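Local structure of sulfate transporter 4.1, chloroplastic (Arabidopsis thaliana, 7LHV) at residues A[178-190]-A[372-386]. The protein cotransports sulfate with protons across membranes and may take part in regulating sulfate assimilation. Sequence-based numbering, arbitrary orientation.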
ATOM      1  N   ALA A 178     -29.415  -3.435  -7.949  1.00 58.94           N
ATOM      2  CA  ALA A 178     -29.009  -4.365  -6.898  1.00 58.94           C
ATOM      3  C   ALA A 178     -28.640  -5.729  -7.471  1.00 58.94           C
ATOM      4  O   ALA A 178     -27.650  -6.342  -7.049  1.00 58.94           O
ATOM      5  CB  ALA A 178     -30.120  -4.502  -5.861  1.00 58.94           C
ATOM      6  N   ILE A 179     -29.420  -6.221  -8.435  1.00 56.51           N
ATOM      7  CA  ILE A 179     -29.118  -7.514  -9.045  1.00 56.51           C
ATOM      8  C   ILE A 179     -27.801  -7.454  -9.815  1.00 56.51           C
ATOM      9  O   ILE A 179     -26.974  -8.377  -9.742  1.00 56.51           O
ATOM     10  CB  ILE A 179     -30.287  -7.960  -9.939  1.00 56.51           C
ATOM     11  CG1 ILE A 179     -31.532  -8.206  -9.089  1.00 56.51           C
ATOM     12  CG2 ILE A 179     -29.923  -9.208 -10.707  1.00 56.51           C
ATOM     13  CD1 ILE A 179     -32.802  -8.301  -9.889  1.00 56.51           C
ATOM     14  N   LEU A 180     -27.580  -6.370 -10.561  1.00 56.32           N
ATOM     15  CA  LEU A 180     -26.311  -6.206 -11.262  1.00 56.32           C
ATOM     16  C   LEU A 180     -25.151  -6.099 -10.285  1.00 56.32           C
ATOM     17  O   LEU A 180     -24.059  -6.616 -10.546  1.00 56.32           O
ATOM     18  CB  LEU A 180     -26.367  -4.975 -12.164  1.00 56.32           C
ATOM     19  CG  LEU A 180     -25.055  -4.598 -12.850  1.00 56.32           C
ATOM     20  CD1 LEU A 180     -24.717  -5.591 -13.945  1.00 56.32           C
ATOM     21  CD2 LEU A 180     -25.132  -3.191 -13.398  1.00 56.32           C
ATOM     22  N   LEU A 181     -25.362  -5.420  -9.156  1.00 52.48           N
ATOM     23  CA  LEU A 181     -24.327  -5.334  -8.137  1.00 52.48           C
ATOM     24  C   LEU A 181     -23.990  -6.709  -7.590  1.00 52.48           C
ATOM     25  O   LEU A 181     -22.819  -7.023  -7.354  1.00 52.48           O
ATOM     26  CB  LEU A 181     -24.781  -4.402  -7.016  1.00 52.48           C
ATOM     27  CG  LEU A 181     -23.722  -3.953  -6.016  1.00 52.48           C
ATOM     28  CD1 LEU A 181     -22.586  -3.279  -6.736  1.00 52.48           C
ATOM     29  CD2 LEU A 181     -24.336  -3.006  -5.009  1.00 52.48           C
ATOM     30  N   ALA A 182     -25.007  -7.547  -7.386  1.00 50.64           N
ATOM     31  CA  ALA A 182     -24.755  -8.911  -6.934  1.00 50.64           C
ATOM     32  C   ALA A 182     -23.954  -9.697  -7.962  1.00 50.64           C
ATOM     33  O   ALA A 182     -23.033 -10.440  -7.607  1.00 50.64           O
ATOM     34  CB  ALA A 182     -26.075  -9.614  -6.627  1.00 50.64           C
ATOM     35  N   LEU A 183     -24.294  -9.548  -9.246  1.00 51.41           N
ATOM     36  CA  LEU A 183     -23.544 -10.245 -10.292  1.00 51.41           C
ATOM     37  C   LEU A 183     -22.091  -9.790 -10.336  1.00 51.41           C
ATOM     38  O   LEU A 183     -21.176 -10.613 -10.463  1.00 51.41           O
ATOM     39  CB  LEU A 183     -24.207 -10.026 -11.650  1.00 51.41           C
ATOM     40  CG  LEU A 183     -23.453 -10.607 -12.845  1.00 51.41           C
ATOM     41  CD1 LEU A 183     -23.419 -12.118 -12.768  1.00 51.41           C
ATOM     42  CD2 LEU A 183     -24.085 -10.150 -14.144  1.00 51.41           C
ATOM     43  N   LEU A 184     -21.859  -8.479 -10.240  1.00 49.20           N
ATOM     44  CA  LEU A 184     -20.494  -7.965 -10.255  1.00 49.20           C
ATOM     45  C   LEU A 184     -19.715  -8.441  -9.037  1.00 49.20           C
ATOM     46  O   LEU A 184     -18.534  -8.788  -9.144  1.00 49.20           O
ATOM     47  CB  LEU A 184     -20.507  -6.440 -10.320  1.00 49.20           C
ATOM     48  CG  LEU A 184     -21.105  -5.820 -11.581  1.00 49.20           C
ATOM     49  CD1 LEU A 184     -21.265  -4.326 -11.405  1.00 49.20           C
ATOM     50  CD2 LEU A 184     -20.245  -6.131 -12.787  1.00 49.20           C
ATOM     51  N   VAL A 185     -20.359  -8.461  -7.868  1.00 50.17           N
ATOM     52  CA  VAL A 185     -19.701  -8.951  -6.664  1.00 50.17           C
ATOM     53  C   VAL A 185     -19.334 -10.417  -6.822  1.00 50.17           C
ATOM     54  O   VAL A 185     -18.231 -10.839  -6.459  1.00 50.17           O
ATOM     55  CB  VAL A 185     -20.593  -8.716  -5.432  1.00 50.17           C
ATOM     56  CG1 VAL A 185     -20.135  -9.579  -4.275  1.00 50.17           C
ATOM     57  CG2 VAL A 185     -20.571  -7.255  -5.040  1.00 50.17           C
ATOM     58  N   GLY A 186     -20.246 -11.219  -7.373  1.00 49.53           N
ATOM     59  CA  GLY A 186     -19.945 -12.624  -7.584  1.00 49.53           C
ATOM     60  C   GLY A 186     -18.796 -12.839  -8.548  1.00 49.53           C
ATOM     61  O   GLY A 186     -17.937 -13.693  -8.321  1.00 49.53           O
ATOM     62  N   ILE A 187     -18.760 -12.064  -9.633  1.00 49.92           N
ATOM     63  CA  ILE A 187     -17.669 -12.190 -10.597  1.00 49.92           C
ATOM     64  C   ILE A 187     -16.341 -11.802  -9.956  1.00 49.92           C
ATOM     65  O   ILE A 187     -15.328 -12.493 -10.127  1.00 49.92           O
ATOM     66  CB  ILE A 187     -17.964 -11.357 -11.856  1.00 49.92           C
ATOM     67  CG1 ILE A 187     -18.878 -12.137 -12.800  1.00 49.92           C
ATOM     68  CG2 ILE A 187     -16.681 -10.977 -12.565  1.00 49.92           C
ATOM     69  CD1 ILE A 187     -19.436 -11.309 -13.926  1.00 49.92           C
ATOM     70  N   LEU A 188     -16.322 -10.698  -9.206  1.00 50.49           N
ATOM     71  CA  LEU A 188     -15.085 -10.284  -8.547  1.00 50.49           C
ATOM     72  C   LEU A 188     -14.628 -11.316  -7.528  1.00 50.49           C
ATOM     73  O   LEU A 188     -13.430 -11.596  -7.416  1.00 50.49           O
ATOM     74  CB  LEU A 188     -15.266  -8.921  -7.884  1.00 50.49           C
ATOM     75  CG  LEU A 188     -15.168  -7.705  -8.803  1.00 50.49           C
ATOM     76  CD1 LEU A 188     -15.430  -6.429  -8.029  1.00 50.49           C
ATOM     77  CD2 LEU A 188     -13.810  -7.653  -9.472  1.00 50.49           C
ATOM     78  N   GLU A 189     -15.563 -11.891  -6.768  1.00 53.07           N
ATOM     79  CA  GLU A 189     -15.203 -12.911  -5.789  1.00 53.07           C
ATOM     80  C   GLU A 189     -14.654 -14.159  -6.464  1.00 53.07           C
ATOM     81  O   GLU A 189     -13.673 -14.744  -5.995  1.00 53.07           O
ATOM     82  CB  GLU A 189     -16.414 -13.262  -4.929  1.00 53.07           C
ATOM     83  CG  GLU A 189     -16.877 -12.142  -4.025  1.00 53.07           C
ATOM     84  CD  GLU A 189     -17.993 -12.576  -3.108  1.00 53.07           C
ATOM     85  OE1 GLU A 189     -18.269 -11.871  -2.119  1.00 53.07           O
ATOM     86  OE2 GLU A 189     -18.599 -13.630  -3.384  1.00 53.07           O
ATOM     87  N   CYS A 190     -15.275 -14.589  -7.565  1.00 53.59           N
ATOM     88  CA  CYS A 190     -14.765 -15.751  -8.285  1.00 53.59           C
ATOM     89  C   CYS A 190     -13.375 -15.485  -8.845  1.00 53.59           C
ATOM     90  O   CYS A 190     -12.510 -16.369  -8.824  1.00 53.59           O
ATOM     91  CB  CYS A 190     -15.730 -16.145  -9.401  1.00 53.59           C
ATOM     92  SG  CYS A 190     -17.060 -17.240  -8.874  1.00 53.59           S
ATOM     93  N   LEU A 372     -18.567 -18.387  -2.534  1.00 50.53           N
ATOM     94  CA  LEU A 372     -19.362 -17.172  -2.370  1.00 50.53           C
ATOM     95  C   LEU A 372     -19.635 -16.508  -3.712  1.00 50.53           C
ATOM     96  O   LEU A 372     -20.751 -16.041  -3.964  1.00 50.53           O
ATOM     97  CB  LEU A 372     -18.659 -16.190  -1.435  1.00 50.53           C
ATOM     98  CG  LEU A 372     -18.521 -16.557   0.036  1.00 50.53           C
ATOM     99  CD1 LEU A 372     -17.679 -15.521   0.751  1.00 50.53           C
ATOM    100  CD2 LEU A 372     -19.888 -16.650   0.660  1.00 50.53           C
ATOM    101  N   GLY A 373     -18.625 -16.444  -4.579  1.00 50.06           N
ATOM    102  CA  GLY A 373     -18.825 -15.843  -5.885  1.00 50.06           C
ATOM    103  C   GLY A 373     -19.826 -16.599  -6.735  1.00 50.06           C
ATOM    104  O   GLY A 373     -20.671 -15.995  -7.398  1.00 50.06           O
ATOM    105  N   VAL A 374     -19.743 -17.930  -6.732  1.00 49.19           N
ATOM    106  CA  VAL A 374     -20.697 -18.728  -7.497  1.00 49.19           C
ATOM    107  C   VAL A 374     -22.109 -18.530  -6.957  1.00 49.19           C
ATOM    108  O   VAL A 374     -23.073 -18.383  -7.724  1.00 49.19           O
ATOM    109  CB  VAL A 374     -20.286 -20.210  -7.488  1.00 49.19           C
ATOM    110  CG1 VAL A 374     -21.398 -21.072  -8.045  1.00 49.19           C
ATOM    111  CG2 VAL A 374     -19.018 -20.400  -8.290  1.00 49.19           C
ATOM    112  N   ALA A 375     -22.252 -18.518  -5.629  1.00 48.56           N
ATOM    113  CA  ALA A 375     -23.562 -18.291  -5.030  1.00 48.56           C
ATOM    114  C   ALA A 375     -24.118 -16.931  -5.424  1.00 48.56           C
ATOM    115  O   ALA A 375     -25.299 -16.811  -5.765  1.00 48.56           O
ATOM    116  CB  ALA A 375     -23.472 -18.414  -3.510  1.00 48.56           C
ATOM    117  N   ASN A 376     -23.277 -15.897  -5.395  1.00 47.09           N
ATOM    118  CA  ASN A 376     -23.731 -14.562  -5.769  1.00 47.09           C
ATOM    119  C   ASN A 376     -24.124 -14.498  -7.239  1.00 47.09           C
ATOM    120  O   ASN A 376     -25.116 -13.854  -7.593  1.00 47.09           O
ATOM    121  CB  ASN A 376     -22.647 -13.536  -5.457  1.00 47.09           C
ATOM    122  CG  ASN A 376     -22.730 -13.019  -4.043  1.00 47.09           C
ATOM    123  OD1 ASN A 376     -23.798 -12.633  -3.578  1.00 47.09           O
ATOM    124  ND2 ASN A 376     -21.602 -13.007  -3.350  1.00 47.09           N
ATOM    125  N   ILE A 377     -23.356 -15.155  -8.111  1.00 49.83           N
ATOM    126  CA  ILE A 377     -23.666 -15.131  -9.539  1.00 49.83           C
ATOM    127  C   ILE A 377     -25.017 -15.785  -9.803  1.00 49.83           C
ATOM    128  O   ILE A 377     -25.865 -15.243 -10.526  1.00 49.83           O
ATOM    129  CB  ILE A 377     -22.544 -15.811 -10.342  1.00 49.83           C
ATOM    130  CG1 ILE A 377     -21.313 -14.909 -10.411  1.00 49.83           C
ATOM    131  CG2 ILE A 377     -23.022 -16.165 -11.737  1.00 49.83           C
ATOM    132  CD1 ILE A 377     -20.102 -15.589 -10.987  1.00 49.83           C
ATOM    133  N   LEU A 378     -25.247 -16.959  -9.208  1.00 51.48           N
ATOM    134  CA  LEU A 378     -26.531 -17.625  -9.407  1.00 51.48           C
ATOM    135  C   LEU A 378     -27.680 -16.840  -8.779  1.00 51.48           C
ATOM    136  O   LEU A 378     -28.772 -16.767  -9.362  1.00 51.48           O
ATOM    137  CB  LEU A 378     -26.488 -19.048  -8.860  1.00 51.48           C
ATOM    138  CG  LEU A 378     -25.947 -20.136  -9.794  1.00 51.48           C
ATOM    139  CD1 LEU A 378     -26.853 -20.285 -11.002  1.00 51.48           C
ATOM    140  CD2 LEU A 378     -24.518 -19.874 -10.227  1.00 51.48           C
ATOM    141  N   GLY A 379     -27.462 -16.240  -7.609  1.00 53.12           N
ATOM    142  CA  GLY A 379     -28.491 -15.400  -7.026  1.00 53.12           C
ATOM    143  C   GLY A 379     -28.847 -14.223  -7.914  1.00 53.12           C
ATOM    144  O   GLY A 379     -30.020 -13.872  -8.051  1.00 53.12           O
ATOM    145  N   SER A 380     -27.841 -13.602  -8.531  1.00 52.15           N
ATOM    146  CA  SER A 380     -28.110 -12.527  -9.477  1.00 52.15           C
ATOM    147  C   SER A 380     -28.918 -13.037 -10.657  1.00 52.15           C
ATOM    148  O   SER A 380     -29.851 -12.371 -11.119  1.00 52.15           O
ATOM    149  CB  SER A 380     -26.799 -11.918  -9.958  1.00 52.15           C
ATOM    150  OG  SER A 380     -25.924 -11.723  -8.869  1.00 52.15           O
ATOM    151  N   LEU A 381     -28.575 -14.223 -11.159  1.00 58.03           N
ATOM    152  CA  LEU A 381     -29.380 -14.821 -12.214  1.00 58.03           C
ATOM    153  C   LEU A 381     -30.806 -15.110 -11.769  1.00 58.03           C
ATOM    154  O   LEU A 381     -31.690 -15.216 -12.624  1.00 58.03           O
ATOM    155  CB  LEU A 381     -28.733 -16.108 -12.722  1.00 58.03           C
ATOM    156  CG  LEU A 381     -27.403 -15.960 -13.455  1.00 58.03           C
ATOM    157  CD1 LEU A 381     -27.057 -17.250 -14.166  1.00 58.03           C
ATOM    158  CD2 LEU A 381     -27.463 -14.806 -14.435  1.00 58.03           C
ATOM    159  N   PHE A 382     -31.054 -15.233 -10.467  1.00 58.46           N
ATOM    160  CA  PHE A 382     -32.401 -15.488  -9.964  1.00 58.46           C
ATOM    161  C   PHE A 382     -32.893 -14.348  -9.078  1.00 58.46           C
ATOM    162  O   PHE A 382     -33.537 -14.573  -8.051  1.00 58.46           O
ATOM    163  CB  PHE A 382     -32.461 -16.817  -9.223  1.00 58.46           C
ATOM    164  CG  PHE A 382     -32.637 -17.997 -10.125  1.00 58.46           C
ATOM    165  CD1 PHE A 382     -33.901 -18.422 -10.486  1.00 58.46           C
ATOM    166  CD2 PHE A 382     -31.539 -18.672 -10.622  1.00 58.46           C
ATOM    167  CE1 PHE A 382     -34.067 -19.506 -11.321  1.00 58.46           C
ATOM    168  CE2 PHE A 382     -31.698 -19.756 -11.456  1.00 58.46           C
ATOM    169  CZ  PHE A 382     -32.963 -20.175 -11.805  1.00 58.46           C
ATOM    170  N   SER A 383     -32.595 -13.107  -9.468  1.00 55.93           N
ATOM    171  CA  SER A 383     -33.152 -11.902  -8.847  1.00 55.93           C
ATOM    172  C   SER A 383     -32.829 -11.820  -7.353  1.00 55.93           C
ATOM    173  O   SER A 383     -33.715 -11.805  -6.500  1.00 55.93           O
ATOM    174  CB  SER A 383     -34.663 -11.823  -9.080  1.00 55.93           C
ATOM    175  OG  SER A 383     -34.985 -12.019 -10.444  1.00 55.93           O
ATOM    176  N   ALA A 384     -31.536 -11.744  -7.047  1.00 51.28           N
ATOM    177  CA  ALA A 384     -31.076 -11.582  -5.677  1.00 51.28           C
ATOM    178  C   ALA A 384     -29.989 -10.521  -5.616  1.00 51.28           C
ATOM    179  O   ALA A 384     -29.272 -10.290  -6.591  1.00 51.28           O
ATOM    180  CB  ALA A 384     -30.544 -12.896  -5.102  1.00 51.28           C
ATOM    181  N   TYR A 385     -29.871  -9.881  -4.462  1.00 48.64           N
ATOM    182  CA  TYR A 385     -28.860  -8.867  -4.210  1.00 48.64           C
ATOM    183  C   TYR A 385     -27.791  -9.424  -3.273  1.00 48.64           C
ATOM    184  O   TYR A 385     -28.023 -10.436  -2.603  1.00 48.64           O
ATOM    185  CB  TYR A 385     -29.519  -7.595  -3.645  1.00 48.64           C
ATOM    186  CG  TYR A 385     -29.734  -7.527  -2.152  1.00 48.64           C
ATOM    187  CD1 TYR A 385     -30.897  -8.014  -1.574  1.00 48.64           C
ATOM    188  CD2 TYR A 385     -28.797  -6.928  -1.324  1.00 48.64           C
ATOM    189  CE1 TYR A 385     -31.102  -7.934  -0.212  1.00 48.64           C
ATOM    190  CE2 TYR A 385     -28.994  -6.846   0.036  1.00 48.64           C
ATOM    191  CZ  TYR A 385     -30.148  -7.348   0.585  1.00 48.64           C
ATOM    192  OH  TYR A 385     -30.344  -7.263   1.941  1.00 48.64           O
ATOM    193  N   PRO A 386     -26.599  -8.812  -3.214  1.00 46.89           N
ATOM    194  CA  PRO A 386     -25.426  -9.524  -2.683  1.00 46.89           C
ATOM    195  C   PRO A 386     -25.653 -10.113  -1.297  1.00 46.89           C
ATOM    196  O   PRO A 386     -26.244  -9.482  -0.418  1.00 46.89           O
ATOM    197  CB  PRO A 386     -24.345  -8.442  -2.651  1.00 46.89           C
ATOM    198  CG  PRO A 386     -24.743  -7.481  -3.666  1.00 46.89           C
ATOM    199  CD  PRO A 386     -26.235  -7.455  -3.662  1.00 46.89           C
TER
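Asn376 reaches across from helix 365-381 as a knob set among Ala182, Val185, Gly186 and Glu189 of helix 173-194. Its CB rests 3.6 Å from Gly186 CA, against bare backbone. Beyond it, the amide splits its duties: OD1 accepts a hydrogen bond from Ala387 N, just past the segment, while ND2 passes Val185 CG1 and donates to Glu189 OE2 (3.1 Å, N-H...O angle 143°). The carboxylate oxygen lies in the amide plane, yet is itself approached from above the carboxylate plane. Glu189 spans the distance because its chain is extended beyond CG (chi2 -175°), which brings OE2 beside Leu372 CB as well. Replacing Glu189 by an alanine is likely to leave the buried ND2 of Asn376 without this acceptor.

The close approach of these helices illustrates how small residues bring transmembrane segments together: with Gly186 facing Gly373 (CA to CA 3.8 Å), the segment axes approach to 7.2 Å, nearly antiparallel at 155°. Both helices belong to the core domain of the SLC26 fold, and 365-381 leads into the short strand 388-389, which pairs with 149-150.

Ile377 is a second knob, held by Leu183, Gly186, Ile187 and Cys190; its CD1 meets Ile187 CG1 at 4.1 Å, the two side chains crossing at about a right angle. Ser380 puts its OG against Ala182, and that hydroxyl is hydrogen-bonded to Asn376 O of its own helix (OG to O 2.6 Å). Past the helix end the chain folds over Ala182, whose CB packs 3.7 Å from Pro386 CD, while Val155 and Val159 of helix 153-166 also touch this proline.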